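Local coordinates for protein archaeosine synthase (Pyrobaculum calidifontis, PDB 5K0P) that converts the nitrile of 7-cyano-7-deazaguanine in tRNA to a formamidine with free ammonium, the last step in making archaeosine, at residues A[64-69]-A[95-100]. Sequence-based numbering, arbitrary orientation.
Sequences ELAVDL and VEVVAE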
loop_
_atom_site.group_PDB
_atom_site.type_symbol
_atom_site.label_atom_id
_atom_site.label_comp_id
_atom_site.label_asym_id
_atom_site.label_seq_id
_atom_site.Cartn_x
_atom_site.Cartn_y
_atom_site.Cartn_z
ATOM N N GLU A 64 -4.980 -31.638 -0.982
ATOM C CA GLU A 64 -4.626 -32.706 -1.932
ATOM C C GLU A 64 -4.139 -32.120 -3.214
ATOM O O GLU A 64 -3.223 -32.634 -3.843
ATOM C CB GLU A 64 -5.829 -33.618 -2.244
ATOM C CG GLU A 64 -6.227 -34.438 -1.071
ATOM C CD GLU A 64 -7.680 -34.963 -1.157
ATOM O OE1 GLU A 64 -8.528 -34.633 -2.065
ATOM O OE2 GLU A 64 -7.994 -35.703 -0.248
ATOM N N LEU A 65 -4.832 -31.085 -3.645
ATOM C CA LEU A 65 -4.415 -30.353 -4.829
ATOM C C LEU A 65 -2.968 -29.911 -4.739
ATOM O O LEU A 65 -2.231 -30.162 -5.695
ATOM C CB LEU A 65 -5.355 -29.157 -5.112
ATOM C CG LEU A 65 -5.218 -28.483 -6.517
ATOM C CD1 LEU A 65 -6.539 -27.731 -6.820
ATOM C CD2 LEU A 65 -3.994 -27.540 -6.601
ATOM N N ALA A 66 -2.541 -29.272 -3.629
ATOM C CA ALA A 66 -1.127 -28.824 -3.557
ATOM C C ALA A 66 -0.137 -29.965 -3.782
ATOM O O ALA A 66 0.865 -29.839 -4.565
ATOM C CB ALA A 66 -0.822 -28.125 -2.187
ATOM N N VAL A 67 -0.451 -31.094 -3.147
ATOM C CA VAL A 67 0.376 -32.298 -3.247
ATOM C C VAL A 67 0.307 -32.923 -4.664
ATOM O O VAL A 67 1.313 -33.289 -5.241
ATOM C CB VAL A 67 0.024 -33.304 -2.157
ATOM C CG1 VAL A 67 0.842 -34.526 -2.334
ATOM C CG2 VAL A 67 0.262 -32.693 -0.791
ATOM N N ASP A 68 -0.878 -32.952 -5.242
ATOM C CA ASP A 68 -1.059 -33.489 -6.585
ATOM C C ASP A 68 -0.278 -32.664 -7.623
ATOM O O ASP A 68 0.377 -33.221 -8.491
ATOM C CB ASP A 68 -2.542 -33.547 -6.954
ATOM C CG ASP A 68 -2.776 -34.317 -8.190
ATOM O OD1 ASP A 68 -2.496 -35.524 -8.192
ATOM O OD2 ASP A 68 -3.180 -33.718 -9.164
ATOM N N LEU A 69 -0.348 -31.348 -7.507
ATOM C CA LEU A 69 0.326 -30.456 -8.429
ATOM C C LEU A 69 1.855 -30.605 -8.245
ATOM O O LEU A 69 2.570 -30.593 -9.209
ATOM C CB LEU A 69 -0.162 -28.986 -8.234
ATOM C CG LEU A 69 0.460 -27.900 -9.166
ATOM C CD1 LEU A 69 0.246 -28.264 -10.630
ATOM C CD2 LEU A 69 -0.132 -26.498 -8.914
ATOM N N VAL A 95 -6.583 -19.701 3.999
ATOM C CA VAL A 95 -5.851 -20.961 4.065
ATOM C C VAL A 95 -4.699 -20.946 3.121
ATOM O O VAL A 95 -4.894 -20.532 1.956
ATOM C CB VAL A 95 -6.788 -22.176 3.734
ATOM C CG1 VAL A 95 -6.021 -23.427 3.978
ATOM C CG2 VAL A 95 -8.022 -22.190 4.613
ATOM N N GLU A 96 -3.538 -21.425 3.560
ATOM C CA GLU A 96 -2.391 -21.688 2.685
ATOM C C GLU A 96 -1.881 -23.044 2.977
ATOM O O GLU A 96 -1.629 -23.418 4.125
ATOM C CB GLU A 96 -1.203 -20.731 2.847
ATOM C CG GLU A 96 -1.603 -19.269 2.729
ATOM C CD GLU A 96 -0.414 -18.329 2.844
ATOM O OE1 GLU A 96 0.777 -18.791 2.890
ATOM O OE2 GLU A 96 -0.745 -17.145 2.909
ATOM N N VAL A 97 -1.775 -23.836 1.940
ATOM C CA VAL A 97 -1.284 -25.157 2.038
ATOM C C VAL A 97 -0.058 -25.257 1.226
ATOM O O VAL A 97 -0.084 -24.962 0.039
ATOM C CB VAL A 97 -2.345 -26.194 1.485
ATOM C CG1 VAL A 97 -1.714 -27.548 1.591
ATOM C CG2 VAL A 97 -3.604 -26.187 2.308
ATOM N N VAL A 98 1.014 -25.805 1.811
ATOM C CA VAL A 98 2.298 -25.884 1.133
ATOM C C VAL A 98 2.653 -27.383 0.986
ATOM O O VAL A 98 2.518 -28.177 1.972
ATOM C CB VAL A 98 3.401 -25.143 1.962
ATOM C CG1 VAL A 98 4.757 -25.233 1.327
ATOM C CG2 VAL A 98 3.021 -23.690 2.296
ATOM N N ALA A 99 3.182 -27.738 -0.177
ATOM C CA ALA A 99 3.859 -29.013 -0.343
ATOM C C ALA A 99 5.230 -28.746 -0.889
ATOM O O ALA A 99 5.422 -27.837 -1.688
ATOM C CB ALA A 99 3.088 -29.914 -1.297
ATOM N N GLU A 100 6.194 -29.546 -0.445
ATOM C CA GLU A 100 7.608 -29.324 -0.749
ATOM C C GLU A 100 8.230 -30.615 -1.101
ATOM O O GLU A 100 7.817 -31.672 -0.638
ATOM C CB GLU A 100 8.340 -28.903 0.482
ATOM C CG GLU A 100 8.056 -27.493 0.870
ATOM C CD GLU A 100 9.043 -26.929 1.859
ATOM O OE1 GLU A 100 10.196 -26.781 1.481
ATOM O OE2 GLU A 100 8.644 -26.583 2.991
#
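Ala66 and Val67 of helix 62-77 pack on Val97 and Ala99 of strand 93-102 in a small helix-on-sheet contact at the edge of the chain's own four-stranded sheet. No hydrogen bond crosses it; the side chains touch through methyl groups alone, two carbonyl oxygens lie against methyls, and the two segments together bury 153 Å². Ala66 points its CB at the strand, where it meets CG1 of Val97 at 3.9 Å and lies as close to the carbonyl O of that residue. Its CB also comes within 4.4 Å of Ala99 CB. One residue on, a chi1 of 178° sets CG2 of Val67 anti to its carbonyl carbon and beside its N, from where it reaches Ala99 CB at 4.0 Å. The Ala99 methyl is thus met by both residues, with the carbonyl O of Ala66 also 4.0 Å away. Small side chains on both sides allow a close approach, 7.5 Å between the axes of the short segments and 5.6 Å between the CA atoms of Val67 and Ala99. The segments run in roughly the same direction, 28° apart. Such packing of helices on one face of an antiparallel sheet belongs to the tunnel fold, whose subunits assemble here into two facing pentamers. Ala66 also touches Val86 of the neighbouring strand 81-90, while Leu65 and Leu69 pack on Phe30 and Val32 of strand 27-37. Alternation along the strand sends Val98 away from the helix, and Val95, Glu96 and Val98 pair antiparallel with a strand of a second subunit, continuing the sheet across the interface. At the start of the helix, about 4 Å from the Val97 side chain, lies that of Glu63, which binds substrate in a site shared between adjacent subunits.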